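Aspartate aminotransferase (Rhodobacter sphaeroides, PDB 3NRA) probably catalyses the pyridoxal 5'-phosphate-dependent transfer of an amino group from L-aspartate to 2-oxoglutarate, giving oxaloacetate and L-glutamate. Local coordinates at residues B[42-47]-B[384-389]; B[132-137]-B[189-194]; B[317-322]-B[390-395]; B[337-342]-B[379-384]; B[362-367]-B[396-401]. All blocks are in the same frame, centred on the assembly; numbering follows the deposited sequence. Where two conformers were deposited one is given.

Interaction 1: residues B[42-47]-B[384-389]; sequences VDFSHG and FSQDHE
Q386 lays its side chain across the bend where the chain leaves strand 42-43, its CG against the F44 ring and its amide against the backbone beyond. CG is 3.8 Å from F44 CD1, so the aliphatic part of the glutamine meets the aromatic group and the polar end passes on. The amide plane is turned 77° from the ring. A bend at chi2 (-65°) directs that end toward the loop. There NE2 donates to H46 O at 2.9 Å with an N-H...O angle of 135°; the acceptor lies in the amide plane, although the donor is tilted from the carbonyl plane. The same nitrogen also donates to N383 O. At the other end of the amide, OE1 is bridged by water 1 to D43 N, which donates to the water at 2.7 Å. Glutamine suits this buried place because one flat group offers both donor and acceptor to the main chain and its water. V42 adds a methyl: CG1 sits over the centre of the F44 ring and 3.8 Å from Q386 OE1. The turn itself is an Asx turn, with D43 OD1 accepting from S45 N at 2.9 Å and also from S45 OG, and just after it H46 stacks on Y74 of the second subunit. Where G47 passes S385, the glycine CA approaches S385 O to 3.6 Å. F44 pairs through its backbone with V365 and N383, and V42 and F44 pack on A394 of helix 388-404, whose N-cap is D387; the contact thus lies between the four-stranded sheet and the start of that helix.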
# COMPACT_ATOMS: atom_id res chain seq x y z
N VAL B 42 -13.25 13.75 22.65
CA VAL B 42 -13.70 13.07 21.45
C VAL B 42 -12.80 13.48 20.33
O VAL B 42 -12.57 14.67 20.11
CB VAL B 42 -15.16 13.41 21.11
CG1 VAL B 42 -15.59 12.72 19.82
CG2 VAL B 42 -16.11 12.99 22.28
N ASP B 43 -12.24 12.50 19.65
CA ASP B 43 -11.46 12.73 18.44
C ASP B 43 -12.36 12.52 17.22
O ASP B 43 -12.59 11.38 16.80
CB ASP B 43 -10.28 11.75 18.42
CG ASP B 43 -9.37 11.94 17.21
OD1 ASP B 43 -9.72 12.72 16.27
OD2 ASP B 43 -8.32 11.30 17.18
N PHE B 44 -12.86 13.62 16.65
CA PHE B 44 -13.75 13.56 15.47
C PHE B 44 -12.96 13.46 14.16
O PHE B 44 -13.56 13.57 13.06
CB PHE B 44 -14.65 14.82 15.38
CG PHE B 44 -15.70 14.92 16.42
CD1 PHE B 44 -16.83 14.11 16.37
CD2 PHE B 44 -15.66 15.93 17.38
CE1 PHE B 44 -17.84 14.26 17.27
CE2 PHE B 44 -16.68 16.05 18.31
CZ PHE B 44 -17.78 15.22 18.24
N SER B 45 -11.63 13.29 14.22
CA SER B 45 -10.83 13.23 12.99
C SER B 45 -11.07 11.94 12.21
O SER B 45 -10.95 11.93 11.00
CB SER B 45 -9.32 13.43 13.28
OG SER B 45 -8.75 12.30 13.91
N HIS B 46 -11.46 10.87 12.90
CA HIS B 46 -11.86 9.62 12.23
C HIS B 46 -12.88 8.82 13.07
O HIS B 46 -13.16 9.17 14.23
CB HIS B 46 -10.63 8.75 11.92
CG HIS B 46 -9.86 8.35 13.13
ND1 HIS B 46 -10.21 7.25 13.89
CD2 HIS B 46 -8.78 8.90 13.73
CE1 HIS B 46 -9.37 7.15 14.91
NE2 HIS B 46 -8.50 8.14 14.84
N GLY B 47 -13.40 7.75 12.48
CA GLY B 47 -14.42 6.91 13.15
C GLY B 47 -13.91 6.13 14.37
O GLY B 47 -12.73 5.77 14.45
N PHE B 384 -18.64 11.82 12.74
CA PHE B 384 -19.54 11.56 13.86
C PHE B 384 -19.89 10.08 14.08
O PHE B 384 -20.79 9.78 14.86
CB PHE B 384 -20.83 12.45 13.77
CG PHE B 384 -21.70 12.18 12.57
CD1 PHE B 384 -22.69 11.20 12.61
CD2 PHE B 384 -21.58 12.96 11.42
CE1 PHE B 384 -23.54 10.98 11.50
CE2 PHE B 384 -22.40 12.76 10.34
CZ PHE B 384 -23.39 11.75 10.38
N SER B 385 -19.13 9.17 13.49
CA SER B 385 -19.24 7.75 13.89
C SER B 385 -18.51 7.55 15.21
O SER B 385 -17.37 7.08 15.26
CB SER B 385 -18.73 6.82 12.80
OG SER B 385 -19.01 5.47 13.13
N GLN B 386 -19.20 7.97 16.29
CA GLN B 386 -18.64 8.12 17.62
C GLN B 386 -19.62 7.55 18.63
O GLN B 386 -20.77 7.23 18.28
CB GLN B 386 -18.44 9.60 17.96
CG GLN B 386 -17.52 10.38 16.98
CD GLN B 386 -16.09 9.89 17.00
OE1 GLN B 386 -15.60 9.33 18.03
NE2 GLN B 386 -15.39 10.07 15.86
N ASP B 387 -19.17 7.46 19.88
CA ASP B 387 -20.09 7.26 20.99
C ASP B 387 -21.13 8.40 20.97
O ASP B 387 -20.75 9.55 20.90
CB ASP B 387 -19.34 7.25 22.32
CG ASP B 387 -20.28 7.11 23.53
OD1 ASP B 387 -20.60 5.96 23.91
OD2 ASP B 387 -20.69 8.15 24.10
N HIS B 388 -22.42 8.04 21.00
CA HIS B 388 -23.53 8.99 20.83
C HIS B 388 -23.48 10.10 21.87
O HIS B 388 -23.48 11.26 21.54
CB HIS B 388 -24.88 8.26 20.94
CG HIS B 388 -26.06 9.11 20.60
ND1 HIS B 388 -26.97 8.75 19.62
CD2 HIS B 388 -26.51 10.29 21.10
CE1 HIS B 388 -27.90 9.68 19.52
NE2 HIS B 388 -27.65 10.62 20.41
N GLU B 389 -23.49 9.73 23.13
CA GLU B 389 -23.55 10.72 24.19
C GLU B 389 -22.28 11.57 24.26
O GLU B 389 -22.36 12.78 24.42
CB GLU B 389 -23.84 10.05 25.53
CG GLU B 389 -25.26 9.46 25.58
CD GLU B 389 -25.64 8.97 26.95
OE1 GLU B 389 -24.73 8.85 27.83
OE2 GLU B 389 -26.86 8.71 27.17
O HOH W 1 -13.04 9.93 19.53

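Interaction 2: residues B[132-137]-B[189-194]; sequences VQPDYF and NNPAGV
Both segments are kinked by cis peptide bonds, before P134 and before P191, and the two chains come nearest at Y136 and N190, whose CA atoms are 5.3 Å apart. N190 O faces the D135 backbone, where D135 CA makes a CA-H...O contact with it at 3.2 Å. The prolines meet through their rings, P134 CB lying 3.9 Å from P191 CD, an apolar patch between two otherwise polar turns. N189 supplies the direct hydrogen bond between the segments: ND2 donates to P134 O at 3.0 Å, with the acceptor in the amide plane and an N-H...O angle of 161°. The N189 side chain extends away from its own nitrogen (chi1 -179°) and so reaches across to P134, while its OD1 accepts from A192 N at 2.8 Å, an Asx motif that holds its own turn. Water 2 joins the same ND2 to D135 OD2. These loops follow the parallel strands 128-133 and 182-186 of the seven-stranded sheet, in the large domain of the aminotransferase fold, and they line the cofactor site: N190 ND2 donates to O3 of the modified lysine LLP at position 253, and N190 OD1 accepts from R381. An asparagine fits here because its two amide atoms serve cofactor and arginine at once. The same ND2 lies at the edge of the Y136 ring, 3.5 Å from CD1, with the amide plane turned 66° from the ring. D135 OD1 accepts from Y136 N at 2.7 Å and from S186 OG, and the Y136 hydroxyl bonds to Q112 while its side chain packs on L284 of the second subunit.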
# COMPACT_ATOMS: atom_id res chain seq x y z
N VAL B 132 -13.05 18.49 -7.50
CA VAL B 132 -14.07 19.27 -6.79
C VAL B 132 -13.45 19.96 -5.55
O VAL B 132 -12.55 19.42 -4.92
CB VAL B 132 -15.23 18.35 -6.33
CG1 VAL B 132 -16.33 19.17 -5.56
CG2 VAL B 132 -15.84 17.61 -7.55
N GLN B 133 -13.93 21.16 -5.25
CA GLN B 133 -13.58 21.89 -4.04
C GLN B 133 -14.87 22.28 -3.30
O GLN B 133 -15.73 22.92 -3.87
CB GLN B 133 -12.79 23.17 -4.42
CG GLN B 133 -11.48 22.90 -5.11
CD GLN B 133 -10.65 24.13 -5.28
OE1 GLN B 133 -11.16 25.18 -5.64
NE2 GLN B 133 -9.36 24.02 -5.03
N PRO B 134 -15.04 21.84 -2.05
CA PRO B 134 -14.21 20.96 -1.26
C PRO B 134 -14.36 19.49 -1.65
O PRO B 134 -15.44 19.07 -2.12
CB PRO B 134 -14.74 21.18 0.14
CG PRO B 134 -16.18 21.49 -0.09
CD PRO B 134 -16.17 22.35 -1.26
N ASP B 135 -13.27 18.72 -1.46
CA ASP B 135 -13.35 17.28 -1.60
C ASP B 135 -12.17 16.61 -0.82
O ASP B 135 -11.41 17.26 -0.09
CB ASP B 135 -13.34 16.90 -3.10
CG ASP B 135 -14.13 15.61 -3.41
OD1 ASP B 135 -14.12 14.69 -2.57
OD2 ASP B 135 -14.71 15.50 -4.52
N TYR B 136 -12.08 15.31 -0.96
CA TYR B 136 -11.22 14.48 -0.14
C TYR B 136 -9.76 14.98 -0.17
O TYR B 136 -9.26 15.41 -1.22
CB TYR B 136 -11.32 13.04 -0.66
CG TYR B 136 -10.53 12.02 0.07
CD1 TYR B 136 -10.90 11.61 1.36
CD2 TYR B 136 -9.47 11.35 -0.54
CE1 TYR B 136 -10.20 10.63 2.04
CE2 TYR B 136 -8.77 10.38 0.13
CZ TYR B 136 -9.16 10.01 1.43
OH TYR B 136 -8.47 9.04 2.11
N PHE B 137 -9.10 14.93 1.00
CA PHE B 137 -7.75 15.53 1.20
C PHE B 137 -6.72 15.04 0.19
O PHE B 137 -5.86 15.80 -0.27
CB PHE B 137 -7.24 15.30 2.67
CG PHE B 137 -6.43 14.03 2.85
CD1 PHE B 137 -7.05 12.79 2.97
CD2 PHE B 137 -5.02 14.06 2.83
CE1 PHE B 137 -6.29 11.60 3.04
CE2 PHE B 137 -4.27 12.89 2.93
CZ PHE B 137 -4.92 11.66 3.04
N ASN B 189 -19.92 13.27 -0.82
CA ASN B 189 -18.81 14.17 -0.63
C ASN B 189 -18.19 14.03 0.76
O ASN B 189 -18.91 13.96 1.78
CB ASN B 189 -19.27 15.60 -0.85
CG ASN B 189 -18.15 16.60 -0.70
OD1 ASN B 189 -18.03 17.26 0.35
ND2 ASN B 189 -17.33 16.75 -1.74
N ASN B 190 -16.88 13.83 0.77
CA ASN B 190 -16.06 14.02 1.95
C ASN B 190 -15.37 15.35 1.67
O ASN B 190 -14.60 15.44 0.73
CB ASN B 190 -15.05 12.85 2.07
CG ASN B 190 -14.14 12.94 3.30
OD1 ASN B 190 -13.95 14.01 3.91
ND2 ASN B 190 -13.51 11.80 3.65
N PRO B 191 -15.65 16.40 2.46
CA PRO B 191 -16.07 16.44 3.85
C PRO B 191 -17.55 16.74 4.16
O PRO B 191 -17.93 16.67 5.34
CB PRO B 191 -15.24 17.61 4.37
CG PRO B 191 -15.30 18.58 3.22
CD PRO B 191 -15.20 17.74 2.00
N ALA B 192 -18.35 17.16 3.18
CA ALA B 192 -19.68 17.78 3.47
C ALA B 192 -20.82 16.74 3.73
O ALA B 192 -21.83 17.06 4.36
CB ALA B 192 -20.07 18.75 2.36
N GLY B 193 -20.67 15.52 3.22
CA GLY B 193 -21.68 14.44 3.41
C GLY B 193 -22.89 14.55 2.50
O GLY B 193 -23.85 13.80 2.64
N VAL B 194 -22.83 15.49 1.54
CA VAL B 194 -23.89 15.64 0.55
C VAL B 194 -23.74 14.59 -0.57
O VAL B 194 -22.64 14.18 -0.93
CB VAL B 194 -23.92 17.08 -0.04
CG1 VAL B 194 -24.18 18.10 1.05
CG2 VAL B 194 -22.65 17.38 -0.81
O HOH W 2 -17.40 15.40 -4.44

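Interaction 3: residues B[317-322]-B[390-395]; sequences DELLHV and AAVAAA
L319 pushes its CD2 methyl into the nearly parallel helix-helix packing of 317-322 on 390-395, whose axes pass 9.6 Å apart at only 11°. That methyl is 3.5 Å from A395 CB and 3.6 Å from A391 O, so the leucine rests on the main chain of a helix face made of small residues. Alanine suits this face: its single methyl leaves the neighbouring turns low enough for the longer leucine to reach the main chain. One turn further on, V322 repeats the approach with CG1, 3.9 Å from A395 CB. V392 also meets the leucine methyl, its CG2 lying 4.2 Å from L319 CD2. Outward from this apolar shell, the L319 side chain also touches F384 and L340, so it links the two helices to the sheet, while A394 and A391 pack on F44 and Q386. At the outer edge of the contact E318 crosses V392 at about a right angle. Its chain points away from its own nitrogen (chi1 -163°) and stays extended, which carries the carboxylate past the valine methyls to the first turn of helix 388-404; there, in one of two modelled conformers, E318 OE1 accepts a hydrogen bond from H388 NE2.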
# COMPACT_ATOMS: atom_id res chain seq x y z
N ASP B 317 -28.66 13.68 13.54
CA ASP B 317 -29.75 14.63 13.80
C ASP B 317 -29.55 15.46 15.07
O ASP B 317 -29.89 16.64 15.11
CB ASP B 317 -31.10 13.90 13.90
CG ASP B 317 -31.58 13.35 12.55
OD1 ASP B 317 -30.98 13.68 11.51
OD2 ASP B 317 -32.55 12.56 12.55
N GLU B 318 -29.06 14.83 16.14
CA GLU B 318 -28.82 15.56 17.38
C GLU B 318 -27.61 16.48 17.24
O GLU B 318 -27.63 17.57 17.72
CB GLU B 318 -28.66 14.64 18.60
CG GLU B 318 -28.83 15.43 19.95
CD GLU B 318 -28.81 14.53 21.20
OE1 GLU B 318 -28.42 13.34 21.09
OE2 GLU B 318 -29.18 15.02 22.28
N LEU B 319 -26.57 16.04 16.53
CA LEU B 319 -25.43 16.94 16.27
C LEU B 319 -25.85 18.13 15.46
O LEU B 319 -25.42 19.24 15.73
CB LEU B 319 -24.28 16.23 15.58
CG LEU B 319 -23.35 15.33 16.43
CD1 LEU B 319 -22.01 15.19 15.75
CD2 LEU B 319 -23.14 15.85 17.83
N LEU B 320 -26.71 17.92 14.47
CA LEU B 320 -27.19 19.02 13.65
C LEU B 320 -28.00 20.00 14.47
O LEU B 320 -27.80 21.19 14.36
CB LEU B 320 -28.02 18.50 12.47
CG LEU B 320 -27.22 17.98 11.27
CD1 LEU B 320 -28.16 17.31 10.27
CD2 LEU B 320 -26.42 19.13 10.60
N HIS B 321 -28.86 19.48 15.35
CA HIS B 321 -29.62 20.33 16.25
C HIS B 321 -28.71 21.27 17.10
O HIS B 321 -28.98 22.47 17.21
CB HIS B 321 -30.47 19.50 17.19
CG HIS B 321 -31.38 20.31 18.04
ND1 HIS B 321 -32.51 20.92 17.54
CD2 HIS B 321 -31.30 20.65 19.35
CE1 HIS B 321 -33.11 21.59 18.51
NE2 HIS B 321 -32.39 21.45 19.62
N VAL B 322 -27.68 20.69 17.71
CA VAL B 322 -26.73 21.43 18.55
C VAL B 322 -25.96 22.48 17.74
O VAL B 322 -25.89 23.63 18.14
CB VAL B 322 -25.73 20.47 19.25
CG1 VAL B 322 -24.59 21.26 19.93
CG2 VAL B 322 -26.47 19.58 20.29
N ALA B 390 -21.11 10.92 24.14
CA ALA B 390 -19.82 11.65 24.14
C ALA B 390 -19.77 12.65 22.97
O ALA B 390 -19.42 13.79 23.18
CB ALA B 390 -18.67 10.70 24.08
N ALA B 391 -20.26 12.25 21.81
CA ALA B 391 -20.27 13.11 20.63
C ALA B 391 -21.15 14.36 20.83
O ALA B 391 -20.77 15.46 20.46
CB ALA B 391 -20.75 12.31 19.38
N VAL B 392 -22.33 14.15 21.40
CA VAL B 392 -23.27 15.24 21.63
C VAL B 392 -22.70 16.25 22.65
O VAL B 392 -22.67 17.44 22.37
CB VAL B 392 -24.65 14.71 22.08
CG1 VAL B 392 -25.51 15.83 22.61
CG2 VAL B 392 -25.35 13.96 20.90
N ALA B 393 -22.21 15.73 23.81
CA ALA B 393 -21.50 16.54 24.83
C ALA B 393 -20.31 17.31 24.25
O ALA B 393 -20.14 18.45 24.56
CB ALA B 393 -21.03 15.66 26.01
N ALA B 394 -19.53 16.66 23.37
CA ALA B 394 -18.41 17.34 22.69
C ALA B 394 -18.91 18.49 21.80
O ALA B 394 -18.36 19.56 21.82
CB ALA B 394 -17.58 16.31 21.85
N ALA B 395 -19.95 18.23 21.04
CA ALA B 395 -20.54 19.24 20.17
C ALA B 395 -21.01 20.46 20.96
O ALA B 395 -20.85 21.59 20.49
CB ALA B 395 -21.71 18.65 19.37

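Interaction 4: residues B[337-342]-B[379-384]; sequences GSYLFP and SVRLNF
L340 and F384 form the apolar centre of this antiparallel pairing of strands 339-340 and 380-383, in the small four-stranded sheet of the aminotransferase. L340 CD1 lies 3.6 Å from F384 CD2, the side chains crossing at about a right angle; on the same face, the P342 ring touches V380 CG2 and L382 CD1. F384 CG lies between its backbone N and carbonyl carbon (chi1 64°), which folds the ring back so that S338 CA sits over its face, 3.8 Å from the ring centroid in a CH-pi contact. At the far end S379 CB likewise lies over the F341 face, 20° off the ring normal. L340 and L382 are a hydrogen-bonded pair, L382 N to L340 O being 2.8 Å and L340 N to L382 O 3.0 Å, with F384 N to S338 O and V380 N to P342 O extending the pairing either way. On the opposite face Y339 carries the polar edge. Its ring lies against the R381 guanidinium with planes 23° apart, Y339 CE1 standing over the centre of the group, so that the two flat groups overlap nearly parallel. R381 is fixed by N190, and Y339 OH bonds NZ of the modified lysine at position 253. Water 3 bridges this hydroxyl, 2.6 Å away, to N383 ND2.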
# COMPACT_ATOMS: atom_id res chain seq x y z
N GLY B 337 -22.94 8.52 4.72
CA GLY B 337 -21.65 8.60 5.43
C GLY B 337 -21.73 9.36 6.74
O GLY B 337 -22.80 9.82 7.12
N SER B 338 -20.60 9.48 7.44
CA SER B 338 -20.58 10.03 8.81
C SER B 338 -19.75 11.32 8.94
O SER B 338 -19.14 11.57 10.00
CB SER B 338 -20.04 8.97 9.77
OG SER B 338 -20.61 7.71 9.49
N TYR B 339 -19.75 12.17 7.89
CA TYR B 339 -19.11 13.49 7.95
C TYR B 339 -20.12 14.65 8.05
O TYR B 339 -21.13 14.66 7.37
CB TYR B 339 -18.23 13.69 6.75
CG TYR B 339 -17.08 12.74 6.70
CD1 TYR B 339 -16.17 12.64 7.78
CD2 TYR B 339 -16.87 11.92 5.59
CE1 TYR B 339 -15.11 11.75 7.73
CE2 TYR B 339 -15.82 11.04 5.55
CZ TYR B 339 -14.94 10.95 6.63
OH TYR B 339 -13.89 10.05 6.61
N LEU B 340 -19.84 15.58 8.98
CA LEU B 340 -20.48 16.89 9.02
C LEU B 340 -19.40 17.97 8.82
O LEU B 340 -18.29 17.88 9.39
CB LEU B 340 -21.13 17.13 10.36
CG LEU B 340 -22.48 16.53 10.71
CD1 LEU B 340 -22.58 16.35 12.25
CD2 LEU B 340 -23.59 17.40 10.22
N PHE B 341 -19.76 19.01 8.10
CA PHE B 341 -18.84 20.07 7.75
C PHE B 341 -19.47 21.45 8.08
O PHE B 341 -19.87 22.19 7.19
CB PHE B 341 -18.52 19.93 6.28
CG PHE B 341 -17.31 20.66 5.83
CD1 PHE B 341 -16.08 20.43 6.44
CD2 PHE B 341 -17.36 21.49 4.73
CE1 PHE B 341 -14.95 21.06 5.99
CE2 PHE B 341 -16.23 22.14 4.28
CZ PHE B 341 -15.01 21.90 4.92
N PRO B 342 -19.56 21.79 9.38
CA PRO B 342 -20.11 23.07 9.75
C PRO B 342 -19.21 24.26 9.38
O PRO B 342 -17.99 24.19 9.52
CB PRO B 342 -20.26 22.96 11.26
CG PRO B 342 -19.35 21.93 11.66
CD PRO B 342 -19.40 20.94 10.56
N SER B 379 -14.55 26.47 7.84
CA SER B 379 -15.25 25.22 8.21
C SER B 379 -14.32 24.22 8.91
O SER B 379 -13.12 24.33 8.81
CB SER B 379 -15.87 24.59 6.95
OG SER B 379 -16.83 25.50 6.40
N VAL B 380 -14.92 23.28 9.65
CA VAL B 380 -14.20 22.15 10.21
C VAL B 380 -14.99 20.88 9.91
O VAL B 380 -16.21 20.93 9.75
CB VAL B 380 -14.01 22.28 11.76
CG1 VAL B 380 -13.13 23.51 12.10
CG2 VAL B 380 -15.40 22.34 12.50
N ARG B 381 -14.29 19.75 9.76
CA ARG B 381 -14.95 18.48 9.52
C ARG B 381 -15.00 17.66 10.81
O ARG B 381 -14.02 17.62 11.56
CB ARG B 381 -14.25 17.66 8.43
CG ARG B 381 -15.13 16.60 7.83
CD ARG B 381 -14.39 15.58 7.06
NE ARG B 381 -13.48 14.83 7.94
CZ ARG B 381 -12.51 14.02 7.51
NH1 ARG B 381 -12.34 13.79 6.22
NH2 ARG B 381 -11.74 13.38 8.40
N LEU B 382 -16.16 17.03 11.04
CA LEU B 382 -16.35 16.07 12.11
C LEU B 382 -16.67 14.74 11.50
O LEU B 382 -17.55 14.66 10.67
CB LEU B 382 -17.50 16.51 12.99
CG LEU B 382 -17.20 17.60 14.03
CD1 LEU B 382 -16.98 18.92 13.37
CD2 LEU B 382 -18.35 17.70 15.07
N ASN B 383 -15.99 13.69 11.94
CA ASN B 383 -16.50 12.35 11.70
C ASN B 383 -17.33 11.94 12.92
O ASN B 383 -16.77 11.74 14.01
CB ASN B 383 -15.34 11.35 11.45
CG ASN B 383 -15.84 9.92 11.17
OD1 ASN B 383 -16.77 9.44 11.81
ND2 ASN B 383 -15.19 9.23 10.22
N PHE B 384 -18.64 11.82 12.74
CA PHE B 384 -19.54 11.56 13.86
C PHE B 384 -19.89 10.08 14.08
O PHE B 384 -20.79 9.78 14.86
CB PHE B 384 -20.83 12.45 13.77
CG PHE B 384 -21.70 12.18 12.57
CD1 PHE B 384 -22.69 11.20 12.61
CD2 PHE B 384 -21.58 12.96 11.42
CE1 PHE B 384 -23.54 10.98 11.50
CE2 PHE B 384 -22.40 12.76 10.34
CZ PHE B 384 -23.39 11.75 10.38
O HOH W 3 -12.54 9.76 8.79
O HOH W 4 -19.11 24.25 5.65

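Interaction 5: residues B[362-367]-B[396-401]; sequences AGVVVT and RRIVTL
R397 closes one end of this helix-on-sheet packing, in which helix 388-404 covers strand 364-368 of the small sheet and the turn before it. The tight part is polar: R397 NE reaches A362 O at 2.8 Å and NH2 reaches it at 3.0 Å, so the guanidinium grips a single carbonyl oxygen side-on, with that oxygen in its plane. The bond from NH2 is nearly along the C=O axis. A bend at chi3 (-65°) turns the guanidinium edge-on to the carbonyl oxygen, and arginine suits the spot because two of its N-H groups can converge on the last carbonyl oxygen of helix 351-362, while NH2 also donates to R40 O. Next to this grip the small A362 methyl lets R397 CB and L401 CD1 approach, each to 3.9 Å from A362 CB. Toward the strand the contacts are fewer and at ordinary apolar distance. V364 and V366, two apart in sequence, both turn toward the helix, so the one I398 CD1 meets a methyl of each, V364 CG1 at 4.0 Å and V366 CG1 at 4.1 Å; V364 and I398 cross at about a right angle. The more open side lies round the helix at exposed R396 and at partly exposed G363, whose positive phi ends helix 351-362. Here the approach is slack, G363 O standing 4.2 Å from R397 NH2.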
# COMPACT_ATOMS: atom_id res chain seq x y z
N ALA B 362 -11.52 22.17 25.00
CA ALA B 362 -12.68 21.25 24.93
C ALA B 362 -12.31 19.76 24.75
O ALA B 362 -13.20 18.92 24.68
CB ALA B 362 -13.61 21.67 23.80
N GLY B 363 -11.02 19.45 24.64
CA GLY B 363 -10.59 18.09 24.30
C GLY B 363 -11.29 17.54 23.05
O GLY B 363 -11.68 16.40 23.01
N VAL B 364 -11.47 18.40 22.05
CA VAL B 364 -12.09 18.00 20.79
C VAL B 364 -11.07 18.14 19.67
O VAL B 364 -10.45 19.19 19.51
CB VAL B 364 -13.31 18.87 20.53
CG1 VAL B 364 -13.79 18.72 19.13
CG2 VAL B 364 -14.42 18.50 21.51
N VAL B 365 -10.85 17.06 18.92
CA VAL B 365 -10.10 17.12 17.65
C VAL B 365 -11.09 17.21 16.51
O VAL B 365 -11.93 16.33 16.36
CB VAL B 365 -9.21 15.86 17.41
CG1 VAL B 365 -8.39 16.02 16.15
CG2 VAL B 365 -8.29 15.55 18.65
N VAL B 366 -10.97 18.27 15.68
CA VAL B 366 -11.73 18.36 14.42
C VAL B 366 -10.77 18.65 13.30
O VAL B 366 -9.63 19.06 13.56
CB VAL B 366 -12.81 19.48 14.48
CG1 VAL B 366 -13.75 19.26 15.66
CG2 VAL B 366 -12.17 20.88 14.55
N THR B 367 -11.19 18.43 12.06
CA THR B 367 -10.28 18.55 10.94
C THR B 367 -10.42 19.91 10.31
O THR B 367 -11.52 20.34 10.01
CB THR B 367 -10.54 17.48 9.89
OG1 THR B 367 -10.55 16.20 10.52
CG2 THR B 367 -9.44 17.50 8.79
N ARG B 396 -21.59 20.24 22.14
CA ARG B 396 -22.03 21.35 22.98
C ARG B 396 -20.85 22.17 23.51
O ARG B 396 -20.95 23.39 23.62
CB ARG B 396 -22.90 20.86 24.12
CG ARG B 396 -24.24 20.36 23.61
CD ARG B 396 -25.26 20.18 24.68
NE ARG B 396 -25.45 21.39 25.49
CZ ARG B 396 -26.31 21.46 26.49
NH1 ARG B 396 -27.10 20.42 26.79
NH2 ARG B 396 -26.40 22.59 27.20
N ARG B 397 -19.71 21.50 23.77
CA ARG B 397 -18.48 22.21 24.13
C ARG B 397 -17.96 23.06 22.93
O ARG B 397 -17.45 24.18 23.13
CB ARG B 397 -17.37 21.24 24.62
CG ARG B 397 -17.75 20.43 25.87
CD ARG B 397 -16.51 19.89 26.61
NE ARG B 397 -15.76 18.91 25.83
CZ ARG B 397 -16.11 17.63 25.66
NH1 ARG B 397 -17.24 17.12 26.22
NH2 ARG B 397 -15.34 16.83 24.92
N ILE B 398 -18.09 22.55 21.71
CA ILE B 398 -17.65 23.30 20.53
C ILE B 398 -18.40 24.62 20.44
O ILE B 398 -17.79 25.69 20.27
CB ILE B 398 -17.86 22.55 19.19
CG1 ILE B 398 -16.99 21.29 19.13
CG2 ILE B 398 -17.51 23.49 17.97
CD1 ILE B 398 -17.09 20.49 17.76
N VAL B 399 -19.73 24.55 20.55
CA VAL B 399 -20.57 25.74 20.35
C VAL B 399 -20.39 26.75 21.49
O VAL B 399 -20.30 27.94 21.23
CB VAL B 399 -22.06 25.42 20.11
CG1 VAL B 399 -22.23 24.50 18.87
CG2 VAL B 399 -22.69 24.84 21.31
N THR B 400 -20.26 26.25 22.75
CA THR B 400 -19.86 27.09 23.91
C THR B 400 -18.57 27.91 23.60
O THR B 400 -18.53 29.13 23.82
CB THR B 400 -19.63 26.24 25.17
OG1 THR B 400 -20.82 25.54 25.50
CG2 THR B 400 -19.21 27.12 26.37
N LEU B 401 -17.56 27.24 23.03
CA LEU B 401 -16.31 27.92 22.65
C LEU B 401 -16.47 28.81 21.44
O LEU B 401 -15.85 29.88 21.39
CB LEU B 401 -15.17 26.92 22.43
CG LEU B 401 -14.61 26.31 23.74
CD1 LEU B 401 -13.35 25.50 23.50
CD2 LEU B 401 -14.35 27.37 24.79

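Interactions 1, 3 and 5 share helix 388-404, and their centres lie 10 to 12 Å apart. Interaction 4 continues this core, its centre 11 Å from that of interaction 3, through L319 CD1 on F384 CB (3.6 Å). The strands join by main chain: F44 O with N383 N at 2.7 Å links interactions 1 and 4, and R381 N with T367 O at 2.8 Å links 4 and 5. Interaction 2 belongs to the large-domain side, centred about 21 Å from interactions 3 and 5, but only 10 Å from interaction 4. There N190 OD1 and R381 NH1 meet at 2.8 Å beside the cofactor-bearing lysine at position 253, which interactions 2 and 4 both touch.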